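Long-range contacts in endo-beta-mannanase (PDB 7BOB), which probably removes mannose units from beta-1,4-linked mannan chains, as a homotrimeric exo-beta-1,4-mannosidase of glycosyl hydrolase family 5 from the termite hindgut: residues Trp316-Ile322 against Ser336-Asp342; Ala27-Glu32 against Pro323-Tyr329; Pro19-Trp25 against Phe54-Phe60. All blocks are in the same frame, centred on the assembly; numbering follows the deposited sequence.

From the N terminus, strand 20-23 opens the barrel, and interaction 3 pairs it with strand 56-62, closing the loop that holds helices 33-36 and 39-51. Before that helical pair, residues 27-32 reach across nearly 300 residues to 323-329, forming interaction 2; its segments alternate with those of interaction 3, so the two cross. Interaction 1 folds the loop after strand 311-316 back on itself. As 323-329 lies inside that loop, interactions 1 and 2 cross too, meeting where Ile322 packs against Gly30 and Tyr329. Interactions 3 and 1 follow in series, and Trp316 pairs with Gly21 and Asn23 where the first and last strands of the barrel meet.

Interaction 1 of 3, residues Trp316-Ile322 against Ser336-Asp342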
loop_
_atom_site.group_PDB
_atom_site.type_symbol
_atom_site.label_atom_id
_atom_site.label_comp_id
_atom_site.label_asym_id
_atom_site.label_seq_id
_atom_site.Cartn_x
_atom_site.Cartn_y
_atom_site.Cartn_z
ATOM N N TRP A 316 -29.534 -7.579 20.797
ATOM C CA TRP A 316 -29.179 -6.180 20.673
ATOM C C TRP A 316 -27.810 -5.895 21.296
ATOM O O TRP A 316 -27.391 -6.554 22.252
ATOM C CB TRP A 316 -30.267 -5.345 21.336
ATOM C CG TRP A 316 -29.908 -3.936 21.586
ATOM C CD1 TRP A 316 -29.290 -3.427 22.692
ATOM C CD2 TRP A 316 -30.177 -2.832 20.727
ATOM N NE1 TRP A 316 -29.162 -2.069 22.574
ATOM C CE2 TRP A 316 -29.694 -1.678 21.370
ATOM C CE3 TRP A 316 -30.795 -2.705 19.480
ATOM C CZ2 TRP A 316 -29.782 -0.408 20.795
ATOM C CZ3 TRP A 316 -30.891 -1.443 18.913
ATOM C CH2 TRP A 316 -30.397 -0.311 19.575
ATOM N N TRP A 317 -27.110 -4.897 20.741
ATOM C CA TRP A 317 -25.883 -4.358 21.333
ATOM C C TRP A 317 -26.116 -2.907 21.737
ATOM O O TRP A 317 -26.378 -2.070 20.877
ATOM C CB TRP A 317 -24.675 -4.415 20.370
ATOM C CG TRP A 317 -23.454 -4.082 21.174
ATOM C CD1 TRP A 317 -23.078 -2.843 21.631
ATOM C CD2 TRP A 317 -22.527 -5.016 21.737
ATOM N NE1 TRP A 317 -21.956 -2.954 22.432
ATOM C CE2 TRP A 317 -21.596 -4.275 22.510
ATOM C CE3 TRP A 317 -22.371 -6.402 21.640
ATOM C CZ2 TRP A 317 -20.544 -4.879 23.201
ATOM C CZ3 TRP A 317 -21.316 -7.009 22.340
ATOM C CH2 TRP A 317 -20.427 -6.246 23.106
ATOM N N CYS A 318 -25.979 -2.589 23.023
ATOM C CA CYS A 318 -25.852 -3.542 24.122
ATOM C C CYS A 318 -26.916 -3.130 25.174
ATOM O O CYS A 318 -27.668 -2.161 24.963
ATOM C CB CYS A 318 -24.426 -3.529 24.695
ATOM S SG CYS A 318 -24.003 -1.916 25.390
ATOM N N PHE A 319 -27.002 -3.845 26.299
ATOM C CA PHE A 319 -28.194 -3.707 27.132
ATOM C C PHE A 319 -28.279 -2.328 27.775
ATOM O O PHE A 319 -29.329 -1.679 27.722
ATOM C CB PHE A 319 -28.237 -4.793 28.201
ATOM C CG PHE A 319 -29.536 -4.813 28.984
ATOM C CD1 PHE A 319 -30.765 -4.869 28.321
ATOM C CD2 PHE A 319 -29.531 -4.747 30.365
ATOM C CE1 PHE A 319 -31.975 -4.875 29.038
ATOM C CE2 PHE A 319 -30.721 -4.761 31.101
ATOM C CZ PHE A 319 -31.954 -4.823 30.432
ATOM N N LYS A 320 -27.190 -1.867 28.391
ATOM C CA LYS A 320 -27.159 -0.643 29.183
ATOM C C LYS A 320 -26.223 0.376 28.554
ATOM O O LYS A 320 -25.261 0.013 27.869
ATOM C CB LYS A 320 -26.660 -0.906 30.615
ATOM C CG LYS A 320 -27.624 -1.720 31.500
ATOM C CD LYS A 320 -28.882 -0.934 31.817
ATOM C CE LYS A 320 -28.726 -0.096 33.076
ATOM N NZ LYS A 320 -29.001 -0.886 34.303
ATOM N N ASP A 321 -26.494 1.655 28.814
ATOM C CA ASP A 321 -25.443 2.650 28.675
ATOM C C ASP A 321 -24.329 2.327 29.677
ATOM O O ASP A 321 -24.577 1.779 30.760
ATOM C CB ASP A 321 -25.984 4.064 28.912
ATOM C CG ASP A 321 -26.970 4.527 27.821
ATOM O OD1 ASP A 321 -26.906 4.044 26.668
ATOM O OD2 ASP A 321 -27.833 5.376 28.139
ATOM N N ILE A 322 -23.092 2.640 29.306
ATOM C CA ILE A 322 -21.934 2.276 30.122
ATOM C C ILE A 322 -21.123 3.539 30.382
ATOM O O ILE A 322 -20.284 3.911 29.552
ATOM C CB ILE A 322 -21.094 1.200 29.422
ATOM C CG1 ILE A 322 -21.944 -0.052 29.174
ATOM C CG2 ILE A 322 -19.786 0.898 30.205
ATOM C CD1 ILE A 322 -21.293 -1.044 28.249
ATOM N N SER A 336 -20.119 4.275 25.010
ATOM C CA SER A 336 -20.739 4.520 26.304
ATOM C C SER A 336 -22.247 4.707 26.229
ATOM O O SER A 336 -22.888 4.810 27.286
ATOM C CB SER A 336 -20.120 5.758 26.970
ATOM O OG SER A 336 -20.658 6.954 26.424
ATOM N N GLU A 337 -22.827 4.761 25.028
ATOM C CA GLU A 337 -24.233 5.142 24.854
ATOM C C GLU A 337 -24.916 4.244 23.824
ATOM O O GLU A 337 -25.622 4.703 22.925
ATOM C CB GLU A 337 -24.355 6.613 24.453
ATOM C CG GLU A 337 -25.724 7.196 24.801
ATOM C CD GLU A 337 -25.880 8.653 24.396
ATOM O OE1 GLU A 337 -24.874 9.390 24.406
ATOM O OE2 GLU A 337 -27.020 9.062 24.078
ATOM N N LEU A 338 -24.707 2.938 23.946
ATOM C CA LEU A 338 -25.343 1.968 23.068
ATOM C C LEU A 338 -26.483 1.215 23.758
ATOM O O LEU A 338 -27.008 0.246 23.192
ATOM C CB LEU A 338 -24.290 0.991 22.552
ATOM C CG LEU A 338 -23.111 1.724 21.873
ATOM C CD1 LEU A 338 -22.081 0.741 21.367
ATOM C CD2 LEU A 338 -23.631 2.619 20.721
ATOM N N GLY A 339 -26.848 1.613 24.975
ATOM C CA GLY A 339 -27.821 0.839 25.733
ATOM C C GLY A 339 -29.183 0.806 25.052
ATOM O O GLY A 339 -29.617 1.777 24.422
ATOM N N LEU A 340 -29.844 -0.346 25.148
ATOM C CA LEU A 340 -31.274 -0.389 24.895
ATOM C C LEU A 340 -32.032 0.377 25.967
ATOM O O LEU A 340 -33.128 0.898 25.710
ATOM C CB LEU A 340 -31.751 -1.841 24.828
ATOM C CG LEU A 340 -33.272 -2.054 24.839
ATOM C CD1 LEU A 340 -33.902 -1.744 23.456
ATOM C CD2 LEU A 340 -33.628 -3.456 25.325
ATOM N N VAL A 341 -31.415 0.526 27.131
ATOM C CA VAL A 341 -32.063 0.969 28.349
ATOM C C VAL A 341 -31.220 2.069 28.993
ATOM O O VAL A 341 -29.986 1.993 29.004
ATOM C CB VAL A 341 -32.239 -0.245 29.282
ATOM C CG1 VAL A 341 -32.323 0.177 30.706
ATOM C CG2 VAL A 341 -33.446 -1.087 28.841
ATOM N N ASP A 342 -31.874 3.059 29.540
ATOM C CA ASP A 342 -31.192 4.129 30.205
ATOM C C ASP A 342 -30.874 3.786 31.646
ATOM O O ASP A 342 -31.121 2.701 32.116
ATOM C CB ASP A 342 -31.986 5.428 30.139
ATOM C CG ASP A 342 -33.239 5.383 30.914
ATOM O OD1 ASP A 342 -33.495 4.384 31.558
ATOM O OD2 ASP A 342 -33.995 6.345 30.889
HETATM O O HOH W 1 -23.228 1.596 25.955
#
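Leu340 lays its CB over one face of the Trp316 indole, 3.8 Å from the centroid of the five-membered ring. At the edge, Trp316 NE1 makes weak bonds to Leu338 O (3.2 Å) and to Cys318 O, the latter in the ring plane; Phe282 packs edge-to-face with the same indole. Trp317 has Cys318 CB over one face and Leu338 CD1 at its edge, 3.7 Å from Trp317 CD1. Phe319 lies alongside Val341, both pointing the same way. Trp316 ends strand 311-316, the last of the (beta/alpha)8 barrel, and the other residues of the two segments lie in the loop that follows it; the cis peptide between Trp317 and Cys318 is consistent with the non-proline cis bond known at this place in family 5 enzymes. Leu338 O also receives Cys318 N (3.0 Å) from above its carbonyl plane, whereas Leu340 N meets Cys318 O at 2.8 Å with a C=O...N angle of 162°. Asp321 turns CG away from its own carbonyl carbon (chi1 -67°), so that OD1 accepts Gly339 N at 3.0 Å on the anti side of the carboxylate, tilted out of its plane; Lys348 forms a salt bridge to that same oxygen. A water links Lys320 O to Leu338 N, and Ile322 N bonds to Ser336 O.

Interaction 2 of 3, residues Ala27-Glu32 against Pro323-Tyr329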
loop_
_atom_site.group_PDB
_atom_site.type_symbol
_atom_site.label_atom_id
_atom_site.label_comp_id
_atom_site.label_asym_id
_atom_site.label_seq_id
_atom_site.Cartn_x
_atom_site.Cartn_y
_atom_site.Cartn_z
ATOM N N ALA A 27 -23.664 -1.399 33.531
ATOM C CA ALA A 27 -23.432 0.024 33.298
ATOM C C ALA A 27 -22.211 0.546 34.056
ATOM O O ALA A 27 -21.444 1.365 33.526
ATOM C CB ALA A 27 -24.653 0.830 33.717
ATOM N N SER A 28 -22.046 0.129 35.316
ATOM C CA SER A 28 -21.100 0.807 36.194
ATOM C C SER A 28 -19.648 0.452 35.899
ATOM O O SER A 28 -18.757 1.237 36.237
ATOM C CB SER A 28 -21.406 0.483 37.653
ATOM O OG SER A 28 -21.173 -0.889 37.895
ATOM N N CYS A 29 -19.388 -0.691 35.265
ATOM C CA CYS A 29 -18.017 -1.154 35.088
ATOM C C CYS A 29 -17.687 -1.651 33.689
ATOM O O CYS A 29 -16.535 -2.032 33.459
ATOM C CB CYS A 29 -17.725 -2.285 36.096
ATOM S SG CYS A 29 -18.960 -3.642 36.035
ATOM N N GLY A 30 -18.650 -1.693 32.759
ATOM C CA GLY A 30 -18.406 -2.237 31.441
ATOM C C GLY A 30 -17.609 -3.529 31.461
ATOM O O GLY A 30 -17.935 -4.465 32.198
ATOM N N VAL A 31 -16.523 -3.554 30.682
ATOM C CA VAL A 31 -15.720 -4.749 30.463
ATOM C C VAL A 31 -14.985 -5.236 31.700
ATOM O O VAL A 31 -14.368 -6.304 31.645
ATOM C CB VAL A 31 -14.655 -4.503 29.374
ATOM C CG1 VAL A 31 -15.304 -4.197 28.054
ATOM C CG2 VAL A 31 -13.697 -3.373 29.805
ATOM N N GLU A 32 -14.976 -4.464 32.787
ATOM C CA GLU A 32 -14.336 -4.893 34.026
ATOM C C GLU A 32 -15.278 -5.704 34.921
ATOM O O GLU A 32 -14.985 -5.864 36.107
ATOM C CB GLU A 32 -13.790 -3.676 34.797
ATOM C CG GLU A 32 -12.665 -2.878 34.047
ATOM C CD GLU A 32 -11.493 -3.773 33.619
ATOM O OE1 GLU A 32 -11.040 -4.567 34.469
ATOM O OE2 GLU A 32 -11.023 -3.696 32.442
ATOM N N PRO A 323 -21.383 4.269 31.465
ATOM C CA PRO A 323 -20.616 5.485 31.748
ATOM C C PRO A 323 -19.294 5.239 32.458
ATOM O O PRO A 323 -18.632 6.208 32.847
ATOM C CB PRO A 323 -21.570 6.288 32.646
ATOM C CG PRO A 323 -22.407 5.258 33.310
ATOM C CD PRO A 323 -22.603 4.174 32.288
ATOM N N ALA A 324 -18.908 3.975 32.635
ATOM C CA ALA A 324 -17.632 3.619 33.229
ATOM C C ALA A 324 -16.502 4.401 32.552
ATOM O O ALA A 324 -16.276 4.234 31.342
ATOM C CB ALA A 324 -17.390 2.119 33.098
ATOM N N PRO A 325 -15.807 5.276 33.273
ATOM C CA PRO A 325 -14.689 6.037 32.666
ATOM C C PRO A 325 -13.418 5.199 32.575
ATOM O O PRO A 325 -12.451 5.398 33.285
ATOM C CB PRO A 325 -14.546 7.225 33.625
ATOM C CG PRO A 325 -14.931 6.641 34.976
ATOM C CD PRO A 325 -15.990 5.586 34.704
ATOM N N LEU A 326 -13.400 4.201 31.696
ATOM C CA LEU A 326 -12.217 3.355 31.622
ATOM C C LEU A 326 -12.098 2.752 30.228
ATOM O O LEU A 326 -13.042 2.772 29.430
ATOM C CB LEU A 326 -12.244 2.270 32.698
ATOM C CG LEU A 326 -13.512 1.423 32.808
ATOM C CD1 LEU A 326 -13.488 0.352 31.740
ATOM C CD2 LEU A 326 -13.633 0.791 34.221
ATOM N N HIS A 327 -10.909 2.206 29.960
ATOM C CA HIS A 327 -10.585 1.590 28.678
ATOM C C HIS A 327 -11.591 0.485 28.363
ATOM O O HIS A 327 -11.821 -0.390 29.199
ATOM C CB HIS A 327 -9.155 1.031 28.744
ATOM C CG HIS A 327 -8.674 0.380 27.479
ATOM N ND1 HIS A 327 -8.437 1.088 26.314
ATOM C CD2 HIS A 327 -8.325 -0.905 27.213
ATOM C CE1 HIS A 327 -7.981 0.264 25.384
ATOM N NE2 HIS A 327 -7.908 -0.951 25.901
ATOM N N PRO A 328 -12.186 0.463 27.163
ATOM C CA PRO A 328 -11.903 1.303 25.998
ATOM C C PRO A 328 -12.967 2.385 25.747
ATOM O O PRO A 328 -13.010 2.955 24.647
ATOM C CB PRO A 328 -11.910 0.281 24.869
ATOM C CG PRO A 328 -13.104 -0.615 25.249
ATOM C CD PRO A 328 -13.119 -0.632 26.814
ATOM N N TYR A 329 -13.813 2.661 26.745
ATOM C CA TYR A 329 -14.870 3.659 26.602
ATOM C C TYR A 329 -14.342 5.088 26.578
ATOM O O TYR A 329 -15.105 5.994 26.214
ATOM C CB TYR A 329 -15.891 3.515 27.734
ATOM C CG TYR A 329 -16.392 2.098 27.876
ATOM C CD1 TYR A 329 -17.308 1.565 26.962
ATOM C CD2 TYR A 329 -15.937 1.280 28.904
ATOM C CE1 TYR A 329 -17.749 0.252 27.076
ATOM C CE2 TYR A 329 -16.381 -0.038 29.019
ATOM C CZ TYR A 329 -17.282 -0.541 28.102
ATOM O OH TYR A 329 -17.707 -1.840 28.205
#
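Val31 and Tyr329 slide past each other in opposite directions, and the Val31 rotamer gives each methyl its own partner. In Val31, CG1 stands beside the backbone N and lies 3.4 Å from Tyr329 OH. CG2 fits between the N and the carbonyl carbon and faces the backbone of the other loop, 3.6 Å from His327 O, while reaching toward Pro328 CD. The peptide before Pro328 is cis, and its ring CD rests over one face of the Tyr329 ring toward the rim. Tyr329 brings its phenol to Gly30, whose CA is 3.3 Å from Tyr329 OH. Gly30 adopts a positive phi of 44°, and the bare CA lets the ring come this near; Val31 N lies in the ring plane at its edge, 3.2 Å from Tyr329 OH. Leu326 holds CG between N and carbonyl carbon, a rare choice for leucine (chi1 51°), which puts CD1 at the edge of the Tyr329 ring and CD2 3.8 Å from Glu32 CG. At the other end, Ala324 CB sits 3.5 Å from Ser28 O, and Pro323 CD is 3.3 Å from Ala27 O. The contact joins the loops that follow the first and last strands of the barrel, and Pro325 and His327 also pack on the second subunit. Hydrocarbon groups carry most of it, several of them set against backbone carbonyls, so shape rather than charge appears to fix how the two loops fit, with the polar ends of Ser28 and Glu32 spent on a hydrogen bond to Glu41 and a salt bridge to Arg62, respectively.

Interaction 3 of 3, residues Pro19-Trp25 against Phe54-Phe60; sequences PVGANYW and FNTVRFF
Strands 20-23 and 56-60 run parallel, their axes 5.0 Å apart at closest and 20° apart in direction, with Asn23 bridged to Arg58: Ala22 O accepts Arg58 N, and Arg58 O accepts Tyr24 N. Two waters extend the pairing, one between Ala22 N and Thr56 O, the other between Tyr24 O and Phe60 N. At the start of the pair, Asn55 CG lies between its backbone N and carbonyl carbon (chi1 62°), from which OD1 accepts Val20 N at 2.9 Å, while Val20 O is held by Asn55 N (3.0 Å) and Thr56 N. Gly21 CA lies over one face of the Phe54 ring, 3.7 Å from the ring centroid. Further on, Asn23 and Arg58 run side by side with their amide and guanidinium planes 83° apart; the extended arginine brings NH1 to Asn23 OD1 at 2.8 Å. The guanidinium has Phe60 CE1 over the centre of one face and forms salt bridges to Asp152 and Glu281, the latter on strand 277-282, the seventh of the barrel. The Trp25 and Phe60 side chains cross at about a right angle, but their ring planes are only moderately inclined and meet obliquely, Trp25 CZ2 3.6 Å from Phe60 CD2. Val57, on the face opposite Asn23 and Arg58, meets Tyr24 CB with its CG2 at 3.8 Å. This is the first parallel pair of the (beta/alpha)8 barrel, a beta-alpha-beta crossover through helix 39-51. That helix packs Met49 on Tyr24, Phe54 and Val57, and its Asp45 hydrogen-bonds the Tyr24 hydroxyl; helix 75-89 covers Phe59, strand 94-101 lies beyond strand 56-62, and strand 311-316 flanks strand 20-23.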
loop_
_atom_site.group_PDB
_atom_site.type_symbol
_atom_site.label_atom_id
_atom_site.label_comp_id
_atom_site.label_asym_id
_atom_site.label_seq_id
_atom_site.Cartn_x
_atom_site.Cartn_y
_atom_site.Cartn_z
ATOM N N PRO A 19 -34.105 -17.077 20.028
ATOM C CA PRO A 19 -33.344 -16.261 20.981
ATOM C C PRO A 19 -33.639 -14.789 20.743
ATOM O O PRO A 19 -33.596 -14.310 19.608
ATOM C CB PRO A 19 -31.889 -16.620 20.669
ATOM C CG PRO A 19 -31.960 -18.004 20.092
ATOM C CD PRO A 19 -33.253 -18.032 19.298
ATOM N N VAL A 20 -34.021 -14.086 21.801
ATOM C CA VAL A 20 -34.154 -12.632 21.760
ATOM C C VAL A 20 -33.607 -12.090 23.073
ATOM O O VAL A 20 -33.799 -12.696 24.135
ATOM C CB VAL A 20 -35.608 -12.162 21.507
ATOM C CG1 VAL A 20 -36.133 -12.661 20.150
ATOM C CG2 VAL A 20 -36.557 -12.608 22.612
ATOM N N GLY A 21 -32.916 -10.958 23.002
ATOM C CA GLY A 21 -32.268 -10.412 24.189
ATOM C C GLY A 21 -31.152 -9.459 23.787
ATOM O O GLY A 21 -31.195 -8.856 22.713
ATOM N N ALA A 22 -30.153 -9.357 24.672
ATOM C CA ALA A 22 -29.118 -8.335 24.577
ATOM C C ALA A 22 -27.759 -8.918 24.920
ATOM O O ALA A 22 -27.636 -9.810 25.767
ATOM C CB ALA A 22 -29.366 -7.149 25.525
ATOM N N ASN A 23 -26.734 -8.386 24.257
ATOM C CA ASN A 23 -25.374 -8.517 24.755
ATOM C C ASN A 23 -25.226 -7.662 26.011
ATOM O O ASN A 23 -25.801 -6.570 26.097
ATOM C CB ASN A 23 -24.378 -8.080 23.676
ATOM C CG ASN A 23 -24.469 -8.933 22.421
ATOM O OD1 ASN A 23 -23.734 -9.913 22.266
ATOM N ND2 ASN A 23 -25.378 -8.561 21.508
ATOM N N TYR A 24 -24.433 -8.140 26.985
ATOM C CA TYR A 24 -24.467 -7.541 28.319
ATOM C C TYR A 24 -23.103 -7.220 28.895
ATOM O O TYR A 24 -22.230 -8.092 28.962
ATOM C CB TYR A 24 -25.175 -8.445 29.331
ATOM C CG TYR A 24 -25.227 -7.810 30.696
ATOM C CD1 TYR A 24 -26.044 -6.711 30.946
ATOM C CD2 TYR A 24 -24.449 -8.293 31.733
ATOM C CE1 TYR A 24 -26.097 -6.124 32.190
ATOM C CE2 TYR A 24 -24.492 -7.717 32.983
ATOM C CZ TYR A 24 -25.314 -6.635 33.210
ATOM O OH TYR A 24 -25.333 -6.084 34.473
ATOM N N TRP A 25 -22.965 -5.983 29.385
ATOM C CA TRP A 25 -21.992 -5.553 30.397
ATOM C C TRP A 25 -22.747 -4.653 31.369
ATOM O O TRP A 25 -23.614 -3.884 30.942
ATOM C CB TRP A 25 -20.800 -4.765 29.833
ATOM C CG TRP A 25 -19.829 -5.522 28.996
ATOM C CD1 TRP A 25 -19.633 -5.379 27.650
ATOM C CD2 TRP A 25 -18.877 -6.494 29.438
ATOM N NE1 TRP A 25 -18.640 -6.223 27.222
ATOM C CE2 TRP A 25 -18.155 -6.918 28.298
ATOM C CE3 TRP A 25 -18.575 -7.060 30.679
ATOM C CZ2 TRP A 25 -17.147 -7.876 28.362
ATOM C CZ3 TRP A 25 -17.556 -8.017 30.744
ATOM C CH2 TRP A 25 -16.858 -8.412 29.592
ATOM N N PHE A 54 -37.257 -11.078 27.188
ATOM C CA PHE A 54 -36.063 -11.681 26.618
ATOM C C PHE A 54 -35.873 -13.085 27.165
ATOM O O PHE A 54 -36.199 -13.372 28.311
ATOM C CB PHE A 54 -34.829 -10.827 26.925
ATOM C CG PHE A 54 -34.846 -9.471 26.257
ATOM C CD1 PHE A 54 -35.671 -9.227 25.170
ATOM C CD2 PHE A 54 -34.025 -8.438 26.720
ATOM C CE1 PHE A 54 -35.683 -7.972 24.540
ATOM C CE2 PHE A 54 -34.034 -7.186 26.113
ATOM C CZ PHE A 54 -34.868 -6.949 25.018
ATOM N N ASN A 55 -35.338 -13.968 26.335
ATOM C CA ASN A 55 -35.105 -15.342 26.751
ATOM C C ASN A 55 -33.644 -15.754 26.633
ATOM O O ASN A 55 -33.327 -16.925 26.879
ATOM C CB ASN A 55 -35.995 -16.301 25.934
ATOM C CG ASN A 55 -35.687 -16.248 24.441
ATOM O OD1 ASN A 55 -34.577 -15.862 24.032
ATOM N ND2 ASN A 55 -36.661 -16.641 23.616
ATOM N N THR A 56 -32.745 -14.836 26.250
ATOM C CA THR A 56 -31.322 -15.132 26.136
ATOM C C THR A 56 -30.495 -13.912 26.541
ATOM O O THR A 56 -30.947 -12.768 26.470
ATOM C CB THR A 56 -30.932 -15.543 24.712
ATOM O OG1 THR A 56 -31.441 -14.568 23.802
ATOM C CG2 THR A 56 -31.521 -16.898 24.333
ATOM N N VAL A 57 -29.264 -14.167 26.980
ATOM C CA VAL A 57 -28.335 -13.089 27.283
ATOM C C VAL A 57 -26.958 -13.562 26.851
ATOM O O VAL A 57 -26.525 -14.655 27.239
ATOM C CB VAL A 57 -28.351 -12.672 28.769
ATOM C CG1 VAL A 57 -28.052 -13.861 29.724
ATOM C CG2 VAL A 57 -27.390 -11.475 29.017
ATOM N N ARG A 58 -26.302 -12.775 25.994
ATOM C CA ARG A 58 -24.930 -13.042 25.588
ATOM C C ARG A 58 -23.983 -12.280 26.507
ATOM O O ARG A 58 -24.146 -11.072 26.719
ATOM C CB ARG A 58 -24.694 -12.630 24.136
ATOM C CG ARG A 58 -23.263 -12.860 23.656
ATOM C CD ARG A 58 -23.189 -12.806 22.152
ATOM N NE ARG A 58 -21.851 -13.039 21.612
ATOM C CZ ARG A 58 -21.154 -12.146 20.891
ATOM N NH1 ARG A 58 -21.635 -10.927 20.650
ATOM N NH2 ARG A 58 -19.966 -12.472 20.409
ATOM N N PHE A 59 -23.005 -12.984 27.061
ATOM C CA PHE A 59 -22.024 -12.328 27.902
ATOM C C PHE A 59 -20.656 -12.955 27.651
ATOM O O PHE A 59 -20.532 -14.008 27.016
ATOM C CB PHE A 59 -22.443 -12.375 29.380
ATOM C CG PHE A 59 -22.459 -13.754 29.981
ATOM C CD1 PHE A 59 -23.662 -14.383 30.271
ATOM C CD2 PHE A 59 -21.280 -14.406 30.312
ATOM C CE1 PHE A 59 -23.693 -15.637 30.845
ATOM C CE2 PHE A 59 -21.307 -15.679 30.896
ATOM C CZ PHE A 59 -22.510 -16.289 31.149
ATOM N N PHE A 60 -19.619 -12.309 28.167
ATOM C CA PHE A 60 -18.267 -12.559 27.695
ATOM C C PHE A 60 -17.371 -13.004 28.836
ATOM O O PHE A 60 -17.228 -12.298 29.842
ATOM C CB PHE A 60 -17.745 -11.302 27.006
ATOM C CG PHE A 60 -18.724 -10.759 26.035
ATOM C CD1 PHE A 60 -18.877 -11.352 24.795
ATOM C CD2 PHE A 60 -19.581 -9.728 26.397
ATOM C CE1 PHE A 60 -19.827 -10.872 23.882
ATOM C CE2 PHE A 60 -20.524 -9.256 25.513
ATOM C CZ PHE A 60 -20.653 -9.833 24.255
HETATM O O HOH W 2 -30.849 -10.398 27.358
HETATM O O HOH W 3 -20.232 -9.972 29.671
#